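Local coordinates for Alr2269 protein (Nostoc sp., PDB 3MC8) that probably serves as an Omp85-family outer-membrane assembly protein whose POTRA domains are thought to receive substrate proteins and pass them toward a beta-barrel, at residues R61-E66 / G93-R98; L68-S73 / S131-P136; L140-I145 / A168-I173; A147-N152 / T213-E218; T253-L258 / L273-G278. All coordinates share one frame; numbering follows the deposited sequence.

Contact 1. Residues R61-E66 / G93-R98; sequences RVLVSE and GRTTTR
Val62 and Thr96 pair through two backbone hydrogen bonds, laying the short strand 95-97 antiparallel along strand 61-71 at the edge of a mixed sheet of POTRA type. This is the tight part: Val62 N reaches Thr96 O at 2.9 Å, and Thr96 N returns to Val62 O at 2.7 Å. Just beyond, the methyls Val64 CG2 and Thr96 CG2 meet at 3.7 Å; the Thr96 methyl can do this because OG1 has swung away from the backbone N (chi1 -160°). Both residues are buried, resting on Thr90, with Val128 of strand 127-136 also touching Val64.

The face carrying Arg61, Leu63 and Thr95 is looser and lies largely on the surface. Arg61 CG rides 3.6 Å from Thr95 CB, and its bent chain lays one guanidinium face over Thr97 CG2, near the rim of the group. Its NH2 makes a weak hydrogen bond to Thr95 OG1 and another bond to Gln100 OE1, which also pairs with Thr97 OG1, the N-cap of helix 98-109. At the far end Leu63 CD1 comes within 3.5 Å of Gly93 O, while Val64 N binds Arg94 O and Gly93 N donates to Val64 O at 3.0 Å.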
# COMPACT_ATOMS: atom_id res chain seq x y z
N ARG A 61 -27.45 -28.90 -3.27
CA ARG A 61 -26.74 -29.33 -2.09
C ARG A 61 -26.54 -30.85 -2.12
O ARG A 61 -27.44 -31.62 -2.50
CB ARG A 61 -27.55 -28.89 -0.87
CG ARG A 61 -27.18 -29.53 0.44
CD ARG A 61 -28.05 -29.01 1.61
NE ARG A 61 -28.15 -27.55 1.63
CZ ARG A 61 -27.17 -26.71 2.01
NH1 ARG A 61 -27.38 -25.41 1.96
NH2 ARG A 61 -25.97 -27.16 2.41
N VAL A 62 -25.37 -31.27 -1.67
CA VAL A 62 -24.84 -32.62 -1.89
C VAL A 62 -24.10 -33.09 -0.64
O VAL A 62 -23.51 -32.30 0.09
CB VAL A 62 -23.85 -32.56 -3.05
CG1 VAL A 62 -22.75 -33.55 -2.88
CG2 VAL A 62 -24.59 -32.72 -4.41
N LEU A 63 -24.12 -34.39 -0.37
CA LEU A 63 -23.47 -34.95 0.81
C LEU A 63 -22.04 -35.28 0.49
O LEU A 63 -21.75 -35.78 -0.59
CB LEU A 63 -24.16 -36.24 1.23
CG LEU A 63 -23.65 -36.84 2.53
CD1 LEU A 63 -23.93 -35.89 3.68
CD2 LEU A 63 -24.32 -38.21 2.75
N VAL A 64 -21.15 -35.01 1.44
CA VAL A 64 -19.73 -35.25 1.24
C VAL A 64 -19.39 -36.65 1.76
O VAL A 64 -19.84 -37.08 2.83
CB VAL A 64 -18.86 -34.12 1.89
CG1 VAL A 64 -17.39 -34.47 1.88
CG2 VAL A 64 -19.08 -32.87 1.15
N SER A 65 -18.59 -37.34 0.97
CA SER A 65 -18.26 -38.75 1.12
C SER A 65 -16.89 -38.86 1.74
O SER A 65 -16.66 -39.60 2.66
CB SER A 65 -18.21 -39.35 -0.30
OG SER A 65 -17.90 -40.71 -0.34
N GLU A 66 -15.97 -38.08 1.21
CA GLU A 66 -14.58 -38.18 1.55
C GLU A 66 -13.96 -36.81 1.26
O GLU A 66 -14.45 -36.09 0.38
CB GLU A 66 -13.97 -39.25 0.65
CG GLU A 66 -12.66 -39.83 1.10
CD GLU A 66 -12.07 -40.84 0.09
OE1 GLU A 66 -12.87 -41.56 -0.59
OE2 GLU A 66 -10.81 -40.92 0.01
N GLY A 93 -19.81 -36.65 5.80
CA GLY A 93 -21.03 -36.64 6.59
C GLY A 93 -21.84 -35.37 6.56
O GLY A 93 -22.98 -35.38 7.00
N ARG A 94 -21.26 -34.27 6.09
CA ARG A 94 -21.96 -33.00 6.01
C ARG A 94 -22.19 -32.67 4.58
O ARG A 94 -21.38 -32.99 3.72
CB ARG A 94 -21.17 -31.86 6.62
CG ARG A 94 -20.93 -31.97 8.14
CD ARG A 94 -22.19 -31.87 9.05
NE ARG A 94 -21.77 -32.00 10.45
CZ ARG A 94 -21.65 -33.16 11.12
NH1 ARG A 94 -21.23 -33.14 12.38
NH2 ARG A 94 -21.95 -34.34 10.55
N THR A 95 -23.31 -32.02 4.33
CA THR A 95 -23.63 -31.54 3.03
C THR A 95 -22.74 -30.34 2.72
O THR A 95 -22.19 -29.69 3.62
CB THR A 95 -25.09 -31.15 2.93
OG1 THR A 95 -25.38 -30.18 3.92
CG2 THR A 95 -26.01 -32.37 3.15
N THR A 96 -22.57 -30.12 1.43
CA THR A 96 -21.92 -28.96 0.91
C THR A 96 -22.65 -28.50 -0.34
O THR A 96 -23.46 -29.23 -0.91
CB THR A 96 -20.47 -29.23 0.56
OG1 THR A 96 -19.77 -27.97 0.50
CG2 THR A 96 -20.35 -29.95 -0.79
N THR A 97 -22.38 -27.26 -0.72
CA THR A 97 -22.90 -26.65 -1.93
C THR A 97 -21.69 -26.01 -2.53
O THR A 97 -20.66 -25.90 -1.87
CB THR A 97 -23.89 -25.56 -1.58
OG1 THR A 97 -23.31 -24.74 -0.56
CG2 THR A 97 -25.19 -26.15 -1.07
N ARG A 98 -21.78 -25.58 -3.78
CA ARG A 98 -20.67 -24.86 -4.38
C ARG A 98 -20.24 -23.64 -3.59
O ARG A 98 -19.06 -23.40 -3.40
CB ARG A 98 -21.06 -24.39 -5.75
CG ARG A 98 -19.96 -23.65 -6.49
CD ARG A 98 -20.56 -23.04 -7.74
NE ARG A 98 -19.52 -22.77 -8.73
CZ ARG A 98 -19.11 -21.56 -9.12
NH1 ARG A 98 -19.66 -20.45 -8.64
NH2 ARG A 98 -18.15 -21.46 -10.03

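Contact 2. Residues L68-S73 / S131-P136; sequences LVRPQS and SFIVQP
Leu68 O takes the N-H of Phe132 at 2.8 Å, a rung of the parallel ladder that joins strands 61-71 and 127-136, the two central strands of the N-terminal POTRA-type sheet. The chain runs through two helices and two strands between them before it returns alongside in the same direction. The rungs continue with Arg70 N to Phe132 O at 2.9 Å and Val134 N to Arg70 O at 3.0 Å, both fairly straight. The last one, Gln72 N to Val134 O, is different: the donor stands 48° out of the carbonyl plane, as strand 61-71 gives way to loop.

Side chains form the next layer. Gln72 crosses Ile133 at about a right angle, its CB 3.9 Å from Ile133 CG2, and its extended chain brings OE1 to within 3.5 Å of Gln135 CB. On the other side of the sheet Val69 and Phe132 point together toward the helices.

Further out, helix 78-87 presses Val84 and Tyr85 onto Val69, while Asp104 and Ile108 of helix 98-109 touch the Phe132 side chain. Strand 114-124 flanks the opposite edge of strand 127-136 and bonds the backbones of Ser131, Ile133 and Gln135. With Gln135 held there, the bend in its side chain (chi2 69°) turns the amide back across the strands, where Ser73 OG donates to Gln135 OE1 at 2.7 Å, in the carbonyl plane and on a lone pair.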
# COMPACT_ATOMS: atom_id res chain seq x y z
N LEU A 68 -10.03 -35.13 0.47
CA LEU A 68 -8.60 -35.34 0.23
C LEU A 68 -7.91 -34.00 -0.11
O LEU A 68 -8.52 -33.10 -0.67
CB LEU A 68 -8.37 -36.31 -0.94
CG LEU A 68 -9.14 -37.64 -1.01
CD1 LEU A 68 -9.43 -38.02 -2.47
CD2 LEU A 68 -8.36 -38.79 -0.33
N VAL A 69 -6.62 -33.92 0.21
CA VAL A 69 -5.83 -32.74 -0.07
C VAL A 69 -4.55 -33.13 -0.79
O VAL A 69 -3.77 -33.87 -0.24
CB VAL A 69 -5.41 -32.04 1.22
CG1 VAL A 69 -4.74 -30.70 0.87
CG2 VAL A 69 -6.62 -31.86 2.17
N ARG A 70 -4.35 -32.60 -1.99
CA ARG A 70 -3.30 -33.02 -2.92
C ARG A 70 -2.48 -31.80 -3.29
O ARG A 70 -3.02 -30.71 -3.29
CB ARG A 70 -3.91 -33.48 -4.26
CG ARG A 70 -4.63 -34.81 -4.30
CD ARG A 70 -5.30 -35.04 -5.71
NE ARG A 70 -6.01 -36.33 -5.74
CZ ARG A 70 -7.33 -36.52 -5.89
NH1 ARG A 70 -8.17 -35.50 -6.10
NH2 ARG A 70 -7.83 -37.76 -5.88
N PRO A 71 -1.20 -31.99 -3.66
CA PRO A 71 -0.42 -30.98 -4.39
C PRO A 71 -0.90 -30.87 -5.80
O PRO A 71 -1.31 -31.86 -6.37
CB PRO A 71 1.00 -31.54 -4.42
CG PRO A 71 1.00 -32.76 -3.56
CD PRO A 71 -0.37 -33.06 -3.09
N GLN A 72 -0.85 -29.67 -6.39
CA GLN A 72 -1.14 -29.55 -7.80
C GLN A 72 0.00 -30.18 -8.57
O GLN A 72 -0.19 -30.85 -9.58
CB GLN A 72 -1.28 -28.09 -8.21
CG GLN A 72 -1.80 -27.92 -9.65
CD GLN A 72 -1.96 -26.46 -10.06
OE1 GLN A 72 -1.54 -25.55 -9.34
NE2 GLN A 72 -2.58 -26.24 -11.23
N SER A 73 1.20 -29.96 -8.05
CA SER A 73 2.45 -30.42 -8.64
C SER A 73 3.46 -30.50 -7.51
O SER A 73 3.45 -29.66 -6.59
CB SER A 73 2.96 -29.43 -9.70
OG SER A 73 3.27 -28.18 -9.11
N SER A 131 -11.75 -33.16 -3.45
CA SER A 131 -10.31 -33.02 -3.39
C SER A 131 -9.90 -31.56 -3.47
O SER A 131 -10.20 -30.88 -4.45
CB SER A 131 -9.69 -33.72 -4.58
OG SER A 131 -9.87 -35.13 -4.51
N PHE A 132 -9.19 -31.08 -2.45
CA PHE A 132 -8.59 -29.76 -2.52
C PHE A 132 -7.21 -29.92 -3.10
O PHE A 132 -6.39 -30.61 -2.54
CB PHE A 132 -8.54 -29.13 -1.14
CG PHE A 132 -9.90 -28.82 -0.61
CD1 PHE A 132 -10.64 -27.79 -1.16
CD2 PHE A 132 -10.46 -29.58 0.38
CE1 PHE A 132 -11.90 -27.50 -0.72
CE2 PHE A 132 -11.73 -29.30 0.83
CZ PHE A 132 -12.45 -28.26 0.28
N ILE A 133 -7.02 -29.31 -4.25
CA ILE A 133 -5.77 -29.34 -4.98
C ILE A 133 -5.11 -27.96 -4.82
O ILE A 133 -5.62 -26.95 -5.35
CB ILE A 133 -6.03 -29.60 -6.50
CG1 ILE A 133 -6.65 -30.99 -6.72
CG2 ILE A 133 -4.76 -29.49 -7.31
CD1 ILE A 133 -7.30 -31.12 -8.07
N VAL A 134 -3.98 -27.93 -4.09
CA VAL A 134 -3.31 -26.70 -3.70
C VAL A 134 -1.91 -26.64 -4.26
O VAL A 134 -1.24 -27.66 -4.30
CB VAL A 134 -3.19 -26.64 -2.17
CG1 VAL A 134 -4.56 -26.76 -1.55
CG2 VAL A 134 -2.25 -27.73 -1.64
N GLN A 135 -1.45 -25.45 -4.68
CA GLN A 135 -0.04 -25.22 -5.07
C GLN A 135 0.70 -24.35 -4.06
O GLN A 135 0.44 -23.16 -4.00
CB GLN A 135 0.03 -24.49 -6.41
CG GLN A 135 1.46 -24.18 -6.89
CD GLN A 135 2.21 -25.43 -7.28
OE1 GLN A 135 2.33 -25.75 -8.47
NE2 GLN A 135 2.71 -26.16 -6.28
N PRO A 136 1.65 -24.93 -3.30
CA PRO A 136 2.32 -24.03 -2.35
C PRO A 136 3.20 -22.97 -3.00
O PRO A 136 3.67 -23.12 -4.14
CB PRO A 136 3.16 -24.97 -1.48
CG PRO A 136 2.49 -26.30 -1.61
CD PRO A 136 2.03 -26.33 -3.05

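Contact 3. Residues L140-I145 / A168-I173; sequences LSKVEI and AQYGKI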
# COMPACT_ATOMS: atom_id res chain seq x y z
N LEU A 140 11.13 -18.26 0.05
CA LEU A 140 11.57 -16.88 -0.11
C LEU A 140 13.10 -16.80 -0.20
O LEU A 140 13.78 -17.00 0.81
CB LEU A 140 11.06 -16.08 1.09
CG LEU A 140 11.07 -14.57 1.03
CD1 LEU A 140 10.37 -14.10 -0.25
CD2 LEU A 140 10.44 -14.00 2.32
N SER A 141 13.61 -16.56 -1.41
CA SER A 141 15.04 -16.22 -1.63
C SER A 141 15.33 -14.82 -1.06
O SER A 141 16.04 -14.71 -0.06
CB SER A 141 15.44 -16.27 -3.12
OG SER A 141 14.44 -16.85 -3.94
N LYS A 142 14.77 -13.77 -1.70
CA LYS A 142 14.77 -12.39 -1.14
C LYS A 142 13.55 -11.51 -1.49
O LYS A 142 12.87 -11.71 -2.51
CB LYS A 142 16.07 -11.63 -1.46
CG LYS A 142 16.31 -11.27 -2.94
CD LYS A 142 17.44 -10.20 -3.17
CE LYS A 142 18.39 -9.89 -1.95
NZ LYS A 142 17.94 -8.73 -1.09
N VAL A 143 13.30 -10.53 -0.61
CA VAL A 143 12.35 -9.44 -0.84
C VAL A 143 13.12 -8.25 -1.44
O VAL A 143 14.05 -7.71 -0.82
CB VAL A 143 11.65 -8.98 0.48
CG1 VAL A 143 10.74 -7.80 0.24
CG2 VAL A 143 10.86 -10.10 1.09
N GLU A 144 12.70 -7.86 -2.64
CA GLU A 144 13.26 -6.74 -3.38
C GLU A 144 12.27 -5.54 -3.35
O GLU A 144 11.07 -5.74 -3.59
CB GLU A 144 13.43 -7.21 -4.82
CG GLU A 144 14.65 -6.71 -5.53
CD GLU A 144 14.70 -7.24 -6.96
OE1 GLU A 144 13.65 -7.23 -7.64
OE2 GLU A 144 15.79 -7.66 -7.40
N ILE A 145 12.74 -4.32 -3.07
CA ILE A 145 11.88 -3.11 -3.08
C ILE A 145 12.15 -2.32 -4.33
O ILE A 145 13.29 -2.00 -4.62
CB ILE A 145 12.18 -2.10 -1.95
CG1 ILE A 145 11.75 -2.63 -0.59
CG2 ILE A 145 11.43 -0.80 -2.20
CD1 ILE A 145 12.11 -1.70 0.52
N ALA A 168 14.53 -12.54 8.34
CA ALA A 168 14.13 -13.58 9.30
C ALA A 168 13.12 -14.58 8.70
O ALA A 168 12.89 -15.66 9.27
CB ALA A 168 13.53 -12.92 10.53
N GLN A 169 12.52 -14.18 7.57
CA GLN A 169 11.61 -15.01 6.78
C GLN A 169 12.33 -15.78 5.68
O GLN A 169 11.76 -16.69 5.09
CB GLN A 169 10.52 -14.12 6.12
CG GLN A 169 9.40 -13.64 7.06
CD GLN A 169 8.43 -12.64 6.40
OE1 GLN A 169 7.91 -12.87 5.29
NE2 GLN A 169 8.16 -11.55 7.09
N TYR A 170 13.57 -15.41 5.39
CA TYR A 170 14.32 -16.01 4.28
C TYR A 170 14.58 -17.51 4.43
O TYR A 170 14.75 -18.02 5.54
CB TYR A 170 15.66 -15.30 4.08
CG TYR A 170 15.53 -13.95 3.42
CD1 TYR A 170 14.40 -13.62 2.68
CD2 TYR A 170 16.56 -13.02 3.49
CE1 TYR A 170 14.27 -12.40 2.08
CE2 TYR A 170 16.45 -11.79 2.87
CZ TYR A 170 15.31 -11.48 2.16
OH TYR A 170 15.17 -10.28 1.53
N GLY A 171 14.61 -18.19 3.29
CA GLY A 171 14.93 -19.63 3.22
C GLY A 171 13.78 -20.50 3.72
O GLY A 171 13.98 -21.45 4.49
N LYS A 172 12.58 -20.18 3.25
CA LYS A 172 11.36 -20.75 3.80
C LYS A 172 10.19 -20.43 2.92
O LYS A 172 10.24 -19.50 2.10
CB LYS A 172 11.05 -20.20 5.19
CG LYS A 172 11.57 -21.05 6.33
CD LYS A 172 10.91 -20.68 7.67
CE LYS A 172 11.74 -19.65 8.44
NZ LYS A 172 11.11 -19.23 9.72
N ILE A 173 9.12 -21.17 3.15
CA ILE A 173 7.94 -21.05 2.32
C ILE A 173 7.35 -19.65 2.53
O ILE A 173 7.15 -19.20 3.66
CB ILE A 173 6.92 -22.20 2.56
CG1 ILE A 173 5.77 -22.06 1.56
CG2 ILE A 173 6.43 -22.23 3.99
CD1 ILE A 173 4.72 -23.12 1.65
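Tyr170 sets its CG opposite its own carbonyl carbon (chi1 -75°), and this carries the ring alongside the backbone from Leu140 to Val143; Leu140, with CG turned away from its backbone N (chi1 -165°), brings its isobutyl group to the ring edge. There Leu140 CG lies in the ring plane, 3.8 Å from Tyr170 CD1, and its CD2 branch goes on to Gln169 CB. Over one face of the ring, toward the rim, sits the carbonyl oxygen Ser141 O, 3.4 Å from Tyr170 CD1. At the far end the phenol oxygen accepts a backbone hydrogen bond, Val143 N to Tyr170 OH at 2.9 Å. That hydroxyl is also hydrogen-bonded to Asp163, whose carboxylate makes a salt bridge with Lys142 NZ, so the ring is pinned by its oxygen at one end. At the other, Gly171 N donates in the carbonyl plane to Leu140 O at 2.9 Å.

The loop between helices 160-166 and 176-192 is thereby fastened to the start of strand 142-147 in the ShlB-type POTRA domain. Buried Val143 touches Phe166 of the first helix and Leu179 of the second, and along one edge the strand pairs with strand 211-217, on whose Val212 Leu140 rests.

Contact 4. Residues A147-N152 / T213-E218; sequences ANPGTN and TLQVAE
Asn148 and Glu218 bond each other where strands 142-147 and 211-217, parallel neighbours in the sheet of the ShlB-type POTRA domain, both run out. The Asn148 amide uses both its ends. OD1 accepts Glu218 N at 2.9 Å, nearly in line with the amide C=O, and ND2 donates to Glu218 OE1, a bond modelled too short for its length to be trusted. The two side chains cross at about a right angle, their flat ends turned 57° apart. ND2 also donates to Val153 O, which with the Glu218 N bond is consistent with the amide orientation as modelled.

Glu218 stretches out beyond CG, which carries the carboxylate past Asn148 to Ala147 CB, 3.8 Å from Glu218 OE2. That second oxygen is bound by Tyr190 OH of helix 176-192 and Ser155 OG, so this buried carboxylate ties the strand end to the loop and a helix.

Pro149 makes a separate contact: Pro149 CG lies 3.6 Å from Gln215 NE2, an oblique crossing in which the bent glutamine folds back toward the proline. Alongside these side-chain contacts, one almost straight backbone bond ends the parallel pairing, Asn148 N to Val216 O at 2.8 Å.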
# COMPACT_ATOMS: atom_id res chain seq x y z
N ALA A 147 11.47 1.14 -5.99
CA ALA A 147 10.97 2.47 -5.63
C ALA A 147 10.62 3.30 -6.85
O ALA A 147 11.37 3.32 -7.82
CB ALA A 147 11.98 3.22 -4.75
N ASN A 148 9.46 3.94 -6.79
CA ASN A 148 9.05 4.96 -7.74
C ASN A 148 9.26 4.48 -9.17
O ASN A 148 10.19 4.88 -9.85
CB ASN A 148 9.76 6.29 -7.44
CG ASN A 148 9.80 6.59 -5.95
OD1 ASN A 148 8.75 6.69 -5.29
ND2 ASN A 148 11.00 6.68 -5.40
N PRO A 149 8.42 3.56 -9.60
CA PRO A 149 8.41 3.10 -10.96
C PRO A 149 7.33 3.85 -11.74
O PRO A 149 6.31 4.19 -11.16
CB PRO A 149 7.99 1.65 -10.80
CG PRO A 149 6.95 1.71 -9.65
CD PRO A 149 7.37 2.90 -8.79
N GLY A 150 7.53 4.19 -13.01
CA GLY A 150 8.81 4.24 -13.68
C GLY A 150 9.14 5.72 -13.69
O GLY A 150 8.47 6.54 -14.36
N THR A 151 10.16 6.05 -12.91
CA THR A 151 10.60 7.40 -12.71
C THR A 151 12.05 7.17 -12.31
O THR A 151 12.43 6.06 -11.89
CB THR A 151 9.78 8.12 -11.58
OG1 THR A 151 9.93 7.42 -10.34
CG2 THR A 151 8.29 8.22 -11.93
N ASN A 152 12.85 8.22 -12.44
CA ASN A 152 14.26 8.13 -12.12
C ASN A 152 14.51 8.43 -10.65
O ASN A 152 15.65 8.60 -10.22
CB ASN A 152 15.03 9.09 -13.02
CG ASN A 152 14.57 9.00 -14.48
OD1 ASN A 152 14.13 7.93 -14.95
ND2 ASN A 152 14.66 10.13 -15.21
N THR A 213 8.95 -8.93 -5.40
CA THR A 213 9.11 -7.54 -5.81
C THR A 213 7.93 -6.69 -5.28
O THR A 213 6.78 -6.84 -5.72
CB THR A 213 9.16 -7.42 -7.34
OG1 THR A 213 10.09 -8.39 -7.86
CG2 THR A 213 9.60 -6.02 -7.77
N LEU A 214 8.25 -5.82 -4.32
CA LEU A 214 7.34 -4.82 -3.81
C LEU A 214 7.56 -3.52 -4.56
O LEU A 214 8.68 -3.03 -4.61
CB LEU A 214 7.63 -4.60 -2.34
CG LEU A 214 7.48 -5.89 -1.54
CD1 LEU A 214 7.76 -5.65 -0.08
CD2 LEU A 214 6.07 -6.44 -1.74
N GLN A 215 6.52 -2.98 -5.17
CA GLN A 215 6.58 -1.67 -5.81
C GLN A 215 6.19 -0.70 -4.75
O GLN A 215 5.19 -0.93 -4.07
CB GLN A 215 5.55 -1.53 -6.92
CG GLN A 215 5.57 -2.64 -7.94
CD GLN A 215 6.06 -2.17 -9.25
OE1 GLN A 215 5.29 -2.02 -10.21
NE2 GLN A 215 7.35 -1.89 -9.32
N VAL A 216 6.95 0.38 -4.60
CA VAL A 216 6.63 1.39 -3.60
C VAL A 216 6.55 2.76 -4.27
O VAL A 216 7.46 3.14 -4.98
CB VAL A 216 7.62 1.38 -2.45
CG1 VAL A 216 7.25 2.43 -1.42
CG2 VAL A 216 7.65 -0.00 -1.81
N ALA A 217 5.42 3.44 -4.10
CA ALA A 217 5.22 4.79 -4.63
C ALA A 217 5.44 5.64 -3.42
O ALA A 217 4.65 5.59 -2.45
CB ALA A 217 3.84 4.98 -5.15
N GLU A 218 6.54 6.40 -3.45
CA GLU A 218 7.03 7.04 -2.23
C GLU A 218 6.44 8.41 -2.00
O GLU A 218 6.51 8.91 -0.89
CB GLU A 218 8.54 7.10 -2.25
CG GLU A 218 9.19 5.76 -1.95
CD GLU A 218 10.72 5.76 -2.15
OE1 GLU A 218 11.22 6.54 -3.01
OE2 GLU A 218 11.39 4.94 -1.47

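Contact 5. Residues T253-L258 / L273-G278; sequences TREVEL and LQRVFG
Arg275 reaches from helix 266-277 to the type I beta turn Thr253-Val256 and meets the carbonyl oxygen of Glu255 with the edge of its guanidinium group. The chain leaves the helix extended and bends only at chi3 (-35°), which brings NH1 to Glu255 O at 2.6 Å. The oxygen lies almost in the guanidinium plane, although the donor is tilted 34° from the carbonyl plane.

The Glu255 side chain passes Arg275 obliquely. It does not meet the charged end: it curls back so that OE1 lies 3.2 Å from Arg275 CD, alongside the methylenes, and 4.7 Å from Arg275 NE. Glu257 comes in from another direction, about at right angles, and makes a long salt bridge from OE1 to Arg275 NH2 at 3.7 Å. Next to these polar groups is an apolar layer, with Val276 CG2 touching Glu255 CB and Val256 CG2, each at 3.8 Å. Val276 then passes the packing on to Phe282 and Val285 of strand 282-291.

Asp272, just before Arg275 on the helix, completes the arrangement, binding Arg275 NH1 and taking the backbone N-H groups of Glu257 and Leu258. The positive guanidinium would be expected to favour the ionised form of Asp272, which it bridges, and more weakly that of Glu257, with Glu255 only nearby. The loop is thus held to the helix by one backbone carbonyl, by Asp272 and, more weakly, by Glu257.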
# COMPACT_ATOMS: atom_id res chain seq x y z
N THR A 253 7.96 30.65 -3.32
CA THR A 253 8.60 29.45 -3.80
C THR A 253 10.10 29.47 -3.66
O THR A 253 10.72 28.41 -3.57
CB THR A 253 8.24 29.11 -5.24
OG1 THR A 253 8.82 30.08 -6.11
CG2 THR A 253 6.71 29.05 -5.44
N ARG A 254 10.74 30.63 -3.59
CA ARG A 254 12.17 30.59 -3.44
C ARG A 254 12.59 30.24 -2.03
O ARG A 254 13.76 29.97 -1.77
CB ARG A 254 12.78 31.88 -3.85
CG ARG A 254 12.58 33.01 -2.91
CD ARG A 254 13.31 34.20 -3.51
NE ARG A 254 13.32 35.27 -2.55
CZ ARG A 254 14.23 36.22 -2.49
NH1 ARG A 254 15.24 36.26 -3.35
NH2 ARG A 254 14.10 37.13 -1.54
N GLU A 255 11.64 30.26 -1.11
CA GLU A 255 11.91 29.83 0.24
C GLU A 255 11.61 28.34 0.40
O GLU A 255 11.68 27.83 1.48
CB GLU A 255 11.02 30.61 1.21
CG GLU A 255 11.24 32.09 1.17
CD GLU A 255 12.67 32.53 1.52
OE1 GLU A 255 13.41 31.75 2.18
OE2 GLU A 255 13.07 33.68 1.14
N VAL A 256 11.25 27.65 -0.66
CA VAL A 256 10.80 26.28 -0.52
C VAL A 256 11.79 25.41 -1.21
O VAL A 256 11.97 25.50 -2.39
CB VAL A 256 9.42 26.07 -1.17
CG1 VAL A 256 9.07 24.60 -1.17
CG2 VAL A 256 8.34 26.91 -0.44
N GLU A 257 12.44 24.52 -0.47
CA GLU A 257 13.40 23.60 -1.09
C GLU A 257 12.78 22.53 -1.93
O GLU A 257 13.47 21.99 -2.77
CB GLU A 257 14.30 22.94 -0.06
CG GLU A 257 15.59 23.74 0.17
CD GLU A 257 16.28 23.38 1.48
OE1 GLU A 257 15.71 22.57 2.28
OE2 GLU A 257 17.39 23.91 1.71
N LEU A 258 11.52 22.20 -1.70
CA LEU A 258 10.90 21.11 -2.41
C LEU A 258 10.71 21.45 -3.86
O LEU A 258 10.35 22.57 -4.19
CB LEU A 258 9.55 20.76 -1.79
CG LEU A 258 8.82 19.52 -2.35
CD1 LEU A 258 9.48 18.22 -1.88
CD2 LEU A 258 7.38 19.52 -1.96
N LEU A 273 7.90 25.43 5.13
CA LEU A 273 6.79 26.30 5.49
C LEU A 273 7.25 27.27 6.54
O LEU A 273 6.84 28.42 6.55
CB LEU A 273 5.59 25.55 6.01
CG LEU A 273 4.92 24.63 4.99
CD1 LEU A 273 3.87 23.79 5.70
CD2 LEU A 273 4.32 25.41 3.82
N GLN A 274 8.08 26.81 7.46
CA GLN A 274 8.58 27.67 8.51
C GLN A 274 9.38 28.84 7.90
O GLN A 274 9.38 29.94 8.40
CB GLN A 274 9.46 26.88 9.49
CG GLN A 274 8.71 26.30 10.66
CD GLN A 274 9.60 25.44 11.54
OE1 GLN A 274 10.80 25.74 11.72
NE2 GLN A 274 9.04 24.35 12.08
N ARG A 275 10.06 28.56 6.81
CA ARG A 275 10.93 29.49 6.20
C ARG A 275 10.14 30.52 5.40
O ARG A 275 10.49 31.70 5.40
CB ARG A 275 11.92 28.73 5.31
CG ARG A 275 12.88 29.64 4.69
CD ARG A 275 14.01 29.04 3.87
NE ARG A 275 14.56 27.79 4.33
CZ ARG A 275 14.14 26.59 3.93
NH1 ARG A 275 13.12 26.46 3.09
NH2 ARG A 275 14.74 25.49 4.41
N VAL A 276 9.09 30.09 4.71
CA VAL A 276 8.13 31.02 4.09
C VAL A 276 7.55 31.93 5.18
O VAL A 276 7.47 33.13 5.04
CB VAL A 276 6.97 30.24 3.38
CG1 VAL A 276 5.77 31.11 3.10
CG2 VAL A 276 7.44 29.63 2.10
N PHE A 277 7.16 31.34 6.28
CA PHE A 277 6.59 32.11 7.38
C PHE A 277 7.59 33.05 7.99
O PHE A 277 7.22 34.10 8.49
CB PHE A 277 6.13 31.19 8.47
CG PHE A 277 5.25 31.85 9.43
CD1 PHE A 277 3.94 32.10 9.10
CD2 PHE A 277 5.73 32.23 10.68
CE1 PHE A 277 3.08 32.73 10.00
CE2 PHE A 277 4.89 32.85 11.60
CZ PHE A 277 3.56 33.10 11.26
N GLY A 278 8.85 32.66 7.94
CA GLY A 278 9.90 33.46 8.54
C GLY A 278 10.11 34.79 7.83
O GLY A 278 10.86 35.63 8.34

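In the fold
The five contacts follow the chain from one end of an elongated molecule to the other; contacts 1 and 5 have centres 69 Å apart, on opposite sides of the chain's centre. Contacts 1 and 2 share strand 61-71 and one sheet, their centres 19 Å apart, and alternate along the sequence. Contacts 3 and 4, also 19 Å apart between centres and alternating along the chain, reach one sheet through the neighbouring strands 142-147 and 211-217. Contact 2 touches contact 3 through Pro136 CB and Ile173 CD1, 4.0 Å apart. Contact 5 stands apart in the last POTRA-type domain, its nearest atoms about 10 Å from contact 4. The chain thus strings three POTRA-type modules in series, consistent with an extended periplasmic arm.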